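Local structure of streptomycin 3''-adenylyltransferase (Enterococcus faecalis, 6SXJ) at residues A[9-14]-A[45-50]; A[70-75]-A[83-88]. The protein catalyses the ATP-dependent adenylylation of spectinomycin, forming 9-O-adenylylspectinomycin and diphosphate, and so gives the bacterium resistance to spectinomycin but not to streptomycin. All blocks are in the same frame, centred on the assembly; numbering follows the deposited sequence.

Contact 1: residues A[9-14]-A[45-50]; sequences YEQINK and SDLDFL
Leu47, the first residue of strand 47-53, pushes its forked end against helix 8-23; both prongs touch Ile12, and one of them also reaches Gln11. Its CD2 meets the gamma-1 branch of Ile12 at 3.8 Å from CG1, with CD1 of Ile12 equally near, the two side chains crossing at about a right angle. The other prong, Leu47 CD1, also reaches Ile12 CG1 but lies closest to Gln11, 3.7 Å from its CB, touching the aliphatic root of a polar side chain. Ile12 serves two strand residues with its two branches. CG1 stands beside the backbone N (chi1 -58°) and goes to Leu47, whereas the methyl CG2, anti to that N, comes to the edge of the Phe49 ring near its plane, 4.2 Å from CE2. Met32 of strand 27-33 touches both Ile12 and Phe49, continuing the apolar layer beneath the helix. The amide of Gln11 is hydrogen-bonded to the backbone of Ile72, in the 70-75 loop, and of Arg83. Helix and strand segments run nearly parallel, 17° apart, with their axes 10.5 Å from each other at closest approach, a helix laid on the sheet of the nucleotidyltransferase domain. Across this interface cohesion is purely apolar, while the buried amide of Gln11 spends its hydrogen bonds on main chain outside the two segments.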
loop_
_atom_site.group_PDB
_atom_site.type_symbol
_atom_site.label_atom_id
_atom_site.label_comp_id
_atom_site.label_asym_id
_atom_site.label_seq_id
_atom_site.Cartn_x
_atom_site.Cartn_y
_atom_site.Cartn_z
ATOM N N TYR A 9 6.278 19.030 -0.843
ATOM C CA TYR A 9 6.483 19.360 -2.247
ATOM C C TYR A 9 7.860 18.919 -2.718
ATOM O O TYR A 9 8.000 18.412 -3.838
ATOM C CB TYR A 9 6.295 20.866 -2.473
ATOM C CG TYR A 9 6.684 21.298 -3.870
ATOM C CD1 TYR A 9 5.766 21.250 -4.920
ATOM C CD2 TYR A 9 7.972 21.741 -4.146
ATOM C CE1 TYR A 9 6.126 21.634 -6.205
ATOM C CE2 TYR A 9 8.340 22.134 -5.430
ATOM C CZ TYR A 9 7.411 22.080 -6.451
ATOM O OH TYR A 9 7.776 22.458 -7.720
ATOM N N GLU A 10 8.894 19.098 -1.889
ATOM C CA GLU A 10 10.221 18.642 -2.299
ATOM C C GLU A 10 10.300 17.113 -2.273
ATOM O O GLU A 10 10.995 16.508 -3.097
ATOM C CB GLU A 10 11.316 19.229 -1.401
ATOM C CG GLU A 10 11.606 20.724 -1.532
ATOM C CD GLU A 10 12.344 21.269 -0.298
ATOM O OE1 GLU A 10 11.912 20.993 0.845
ATOM O OE2 GLU A 10 13.363 21.971 -0.468
ATOM N N GLN A 11 9.621 16.478 -1.313
ATOM C CA GLN A 11 9.566 15.015 -1.275
ATOM C C GLN A 11 9.137 14.467 -2.628
ATOM O O GLN A 11 9.852 13.679 -3.254
ATOM C CB GLN A 11 8.596 14.544 -0.191
ATOM C CG GLN A 11 9.173 14.536 1.211
ATOM C CD GLN A 11 8.475 13.565 2.109
ATOM O OE1 GLN A 11 7.438 13.891 2.695
ATOM N NE2 GLN A 11 9.038 12.338 2.235
ATOM N N ILE A 12 7.982 14.931 -3.119
ATOM C CA ILE A 12 7.471 14.441 -4.395
ATOM C C ILE A 12 8.413 14.806 -5.529
ATOM O O ILE A 12 8.661 13.998 -6.434
ATOM C CB ILE A 12 6.056 14.975 -4.650
ATOM C CG1 ILE A 12 5.133 14.559 -3.515
ATOM C CG2 ILE A 12 5.532 14.464 -5.976
ATOM C CD1 ILE A 12 3.720 15.067 -3.676
ATOM N N ASN A 13 8.960 16.018 -5.500
ATOM C CA ASN A 13 9.775 16.473 -6.620
ATOM C C ASN A 13 11.087 15.707 -6.704
ATOM O O ASN A 13 11.547 15.377 -7.802
ATOM C CB ASN A 13 10.044 17.969 -6.495
ATOM C CG ASN A 13 10.358 18.605 -7.822
ATOM O OD1 ASN A 13 11.491 19.023 -8.066
ATOM N ND2 ASN A 13 9.357 18.674 -8.701
ATOM N N LYS A 14 11.715 15.430 -5.559
ATOM C CA LYS A 14 12.944 14.644 -5.565
ATOM C C LYS A 14 12.693 13.229 -6.080
ATOM O O LYS A 14 13.530 12.664 -6.788
ATOM C CB LYS A 14 13.549 14.600 -4.161
ATOM C CG LYS A 14 14.760 15.503 -3.978
ATOM C CD LYS A 14 14.779 16.163 -2.611
ATOM C CE LYS A 14 15.821 17.270 -2.509
ATOM N NZ LYS A 14 17.219 16.757 -2.812
ATOM N N SER A 45 -0.634 11.454 5.774
ATOM C CA SER A 45 -0.762 10.600 4.602
ATOM C C SER A 45 0.591 10.167 4.053
ATOM O O SER A 45 1.560 10.936 4.048
ATOM C CB SER A 45 -1.541 11.322 3.497
ATOM O OG SER A 45 -2.698 11.955 4.008
ATOM N N ASP A 46 0.632 8.938 3.549
ATOM C CA ASP A 46 1.785 8.450 2.819
ATOM C C ASP A 46 1.803 9.018 1.402
ATOM O O ASP A 46 0.769 9.368 0.829
ATOM C CB ASP A 46 1.772 6.926 2.710
ATOM C CG ASP A 46 1.952 6.224 4.042
ATOM O OD1 ASP A 46 2.169 6.901 5.068
ATOM O OD2 ASP A 46 1.879 4.979 4.043
ATOM N N LEU A 47 3.002 9.059 0.827
ATOM C CA LEU A 47 3.201 9.310 -0.594
ATOM C C LEU A 47 3.381 7.969 -1.301
ATOM O O LEU A 47 4.431 7.330 -1.168
ATOM C CB LEU A 47 4.419 10.202 -0.811
ATOM C CG LEU A 47 4.394 11.639 -0.278
ATOM C CD1 LEU A 47 5.754 12.270 -0.508
ATOM C CD2 LEU A 47 3.293 12.413 -0.975
ATOM N N ASP A 48 2.376 7.566 -2.078
ATOM C CA ASP A 48 2.344 6.270 -2.747
ATOM C C ASP A 48 2.578 6.474 -4.237
ATOM O O ASP A 48 1.794 7.157 -4.904
ATOM C CB ASP A 48 1.004 5.569 -2.521
ATOM C CG ASP A 48 0.733 5.266 -1.057
ATOM O OD1 ASP A 48 1.434 4.399 -0.495
ATOM O OD2 ASP A 48 -0.192 5.881 -0.472
ATOM N N PHE A 49 3.631 5.851 -4.764
ATOM C CA PHE A 49 4.003 6.006 -6.161
ATOM C C PHE A 49 3.901 4.673 -6.887
ATOM O O PHE A 49 4.402 3.652 -6.398
ATOM C CB PHE A 49 5.428 6.545 -6.296
ATOM C CG PHE A 49 5.618 7.913 -5.736
ATOM C CD1 PHE A 49 6.019 8.093 -4.423
ATOM C CD2 PHE A 49 5.432 9.026 -6.530
ATOM C CE1 PHE A 49 6.227 9.344 -3.917
ATOM C CE2 PHE A 49 5.618 10.280 -6.023
ATOM C CZ PHE A 49 6.012 10.447 -4.711
ATOM N N LEU A 50 3.276 4.696 -8.063
ATOM C CA LEU A 50 3.333 3.599 -9.018
ATOM C C LEU A 50 4.143 4.059 -10.222
ATOM O O LEU A 50 3.856 5.117 -10.803
ATOM C CB LEU A 50 1.938 3.159 -9.459
ATOM C CG LEU A 50 1.880 1.918 -10.350
ATOM C CD1 LEU A 50 2.240 0.690 -9.555
ATOM C CD2 LEU A 50 0.498 1.779 -10.941
#

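Contact 2: residues A[70-75]-A[83-88]; sequences RPISKK and RYIELT
The phenol ring of Tyr84 carries the aliphatic part of Lys74 over one face: CD of Lys74 sits above the middle of the ring, 3.6 Å from the centroid and 13° off the normal, a CH-pi contact. Lys75 C approaches the same ring obliquely, at 4.1 Å from Tyr84 CE1. The lysine arrives there because its CG is anti to the backbone N (chi1 -176°) and the chain stays extended as far as CE, passing across the ring toward the hydroxyl. A bend at the last torsion then leaves NZ 5.5 Å from the ring centroid, at most a weak cation-pi attraction; NZ also forms a long, weak ion pair with Asp78.

Next to the ring the main chains meet. Lys74 N donates to Arg83 O over 3.0 Å, from well above the carbonyl plane, and Ile85 N makes a weak but nearly straight bond of 3.4 Å to Ser73 OG. That hydroxyl also bonds to Glu110, its stronger partner. On the inner side Ile85 CD1 packs 3.6 Å from Ile72 O and 4.1 Å from Ile72 CD1, facing helix 8-23, where Val15 touches both isoleucines.

The loop after helix 59-69 is thus tied to the beginning of strand 85-91 by one good backbone-to-backbone bond and a weak bond from Ile85 N to a serine hydroxyl. Apolar contact between the isoleucines and a lysine chain over an aromatic face complete the join. No salt bridge links the two segments, which rest on apolar and CH-pi contact with two hydrogen bonds of unequal strength.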
loop_
_atom_site.group_PDB
_atom_site.type_symbol
_atom_site.label_atom_id
_atom_site.label_comp_id
_atom_site.label_asym_id
_atom_site.label_seq_id
_atom_site.Cartn_x
_atom_site.Cartn_y
_atom_site.Cartn_z
ATOM N N ARG A 70 16.094 6.633 0.100
ATOM C CA ARG A 70 16.109 6.482 1.549
ATOM C C ARG A 70 16.268 7.796 2.297
ATOM O O ARG A 70 15.581 7.975 3.319
ATOM C CB ARG A 70 17.224 5.501 1.943
ATOM C CG ARG A 70 17.600 5.538 3.418
ATOM C CD ARG A 70 18.438 4.321 3.805
ATOM N NE ARG A 70 19.464 4.043 2.804
ATOM C CZ ARG A 70 19.918 2.831 2.511
ATOM N NH1 ARG A 70 19.437 1.771 3.143
ATOM N NH2 ARG A 70 20.858 2.680 1.588
ATOM N N PRO A 71 17.128 8.731 1.880
ATOM C CA PRO A 71 17.322 9.950 2.684
ATOM C C PRO A 71 16.110 10.859 2.710
ATOM O O PRO A 71 15.990 11.681 3.629
ATOM C CB PRO A 71 18.509 10.651 2.004
ATOM C CG PRO A 71 19.012 9.698 0.934
ATOM C CD PRO A 71 17.890 8.771 0.619
ATOM N N ILE A 72 15.212 10.750 1.735
ATOM C CA ILE A 72 14.113 11.692 1.592
ATOM C C ILE A 72 12.791 11.086 2.025
ATOM O O ILE A 72 11.738 11.704 1.835
ATOM C CB ILE A 72 14.025 12.220 0.154
ATOM C CG1 ILE A 72 13.796 11.078 -0.829
ATOM C CG2 ILE A 72 15.302 12.948 -0.222
ATOM C CD1 ILE A 72 13.211 11.539 -2.153
ATOM N N SER A 73 12.809 9.888 2.593
ATOM C CA SER A 73 11.602 9.250 3.084
ATOM C C SER A 73 11.637 9.218 4.602
ATOM O O SER A 73 12.707 9.081 5.199
ATOM C CB SER A 73 11.470 7.823 2.527
ATOM O OG SER A 73 10.588 7.028 3.295
ATOM N N LYS A 74 10.457 9.301 5.216
ATOM C CA LYS A 74 10.360 9.177 6.660
ATOM C C LYS A 74 10.887 7.813 7.097
ATOM O O LYS A 74 10.724 6.811 6.398
ATOM C CB LYS A 74 8.911 9.336 7.112
ATOM C CG LYS A 74 8.704 9.324 8.621
ATOM C CD LYS A 74 7.235 9.067 8.960
ATOM C CE LYS A 74 6.965 9.189 10.463
ATOM N NZ LYS A 74 6.169 10.408 10.809
ATOM N N LYS A 75 11.508 7.776 8.273
ATOM C CA LYS A 75 11.905 6.529 8.910
ATOM C C LYS A 75 10.978 6.250 10.082
ATOM O O LYS A 75 10.545 7.177 10.781
ATOM C CB LYS A 75 13.357 6.576 9.380
ATOM C CG LYS A 75 14.352 6.191 8.291
ATOM C CD LYS A 75 14.744 7.414 7.474
ATOM C CE LYS A 75 15.501 7.027 6.214
ATOM N NZ LYS A 75 14.596 6.452 5.184
ATOM N N ARG A 83 6.943 12.419 5.300
ATOM C CA ARG A 83 5.972 11.374 5.013
ATOM C C ARG A 83 6.691 10.093 4.600
ATOM O O ARG A 83 7.820 10.130 4.107
ATOM C CB ARG A 83 5.019 11.811 3.899
ATOM C CG ARG A 83 4.459 13.230 4.080
ATOM C CD ARG A 83 3.694 13.684 2.847
ATOM N NE ARG A 83 2.963 14.935 3.061
ATOM C CZ ARG A 83 1.717 15.006 3.515
ATOM N NH1 ARG A 83 1.056 13.899 3.815
ATOM N NH2 ARG A 83 1.133 16.189 3.666
ATOM N N TYR A 84 6.025 8.959 4.794
ATOM C CA TYR A 84 6.541 7.708 4.254
ATOM C C TYR A 84 6.418 7.730 2.738
ATOM O O TYR A 84 5.385 8.130 2.195
ATOM C CB TYR A 84 5.765 6.508 4.798
ATOM C CG TYR A 84 5.999 6.191 6.252
ATOM C CD1 TYR A 84 7.262 5.859 6.724
ATOM C CD2 TYR A 84 4.944 6.199 7.151
ATOM C CE1 TYR A 84 7.464 5.563 8.052
ATOM C CE2 TYR A 84 5.135 5.910 8.473
ATOM C CZ TYR A 84 6.395 5.586 8.925
ATOM O OH TYR A 84 6.575 5.288 10.261
ATOM N N ILE A 85 7.468 7.297 2.052
ATOM C CA ILE A 85 7.412 7.036 0.618
ATOM C C ILE A 85 7.282 5.529 0.399
ATOM O O ILE A 85 8.077 4.745 0.919
ATOM C CB ILE A 85 8.655 7.582 -0.097
ATOM C CG1 ILE A 85 8.663 9.124 -0.059
ATOM C CG2 ILE A 85 8.687 7.116 -1.544
ATOM C CD1 ILE A 85 9.941 9.692 -0.532
ATOM N N GLU A 86 6.284 5.137 -0.386
ATOM C CA GLU A 86 6.121 3.778 -0.872
ATOM C C GLU A 86 6.114 3.858 -2.388
ATOM O O GLU A 86 5.361 4.653 -2.961
ATOM C CB GLU A 86 4.824 3.176 -0.342
ATOM C CG GLU A 86 4.854 1.693 -0.090
ATOM C CD GLU A 86 3.625 1.260 0.675
ATOM O OE1 GLU A 86 3.513 1.607 1.875
ATOM O OE2 GLU A 86 2.753 0.611 0.069
ATOM N N LEU A 87 6.970 3.073 -3.032
ATOM C CA LEU A 87 7.109 3.134 -4.480
ATOM C C LEU A 87 7.221 1.733 -5.054
ATOM O O LEU A 87 8.114 0.978 -4.666
ATOM C CB LEU A 87 8.343 3.948 -4.884
ATOM C CG LEU A 87 8.520 4.207 -6.382
ATOM C CD1 LEU A 87 8.981 5.658 -6.618
ATOM C CD2 LEU A 87 9.515 3.254 -6.974
ATOM N N THR A 88 6.353 1.422 -6.019
ATOM C CA THR A 88 6.328 0.146 -6.716
ATOM C C THR A 88 6.615 0.365 -8.194
ATOM O O THR A 88 6.132 1.331 -8.794
ATOM C CB THR A 88 4.965 -0.543 -6.574
ATOM O OG1 THR A 88 4.684 -0.768 -5.190
ATOM C CG2 THR A 88 4.955 -1.862 -7.323
#

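How the contacts relate
The two contacts lie side by side in the nucleotidyltransferase domain, their centres about 8 Å apart. They come in series along the chain, contact 1 closing before contact 2 opens. Strands 47-53 and 85-91 are parallel neighbours in the central mixed sheet, joined by backbone bonds such as Phe49 N to Glu86 O, 2.8 Å. A second link bypasses the sheet, since Gln11 NE2 of the helix bonds to Ile72 O of the loop at 2.8 Å. Helix 8-23, near the N-terminus, and a loop some 60 residues later are thereby held together over two adjacent parallel strands.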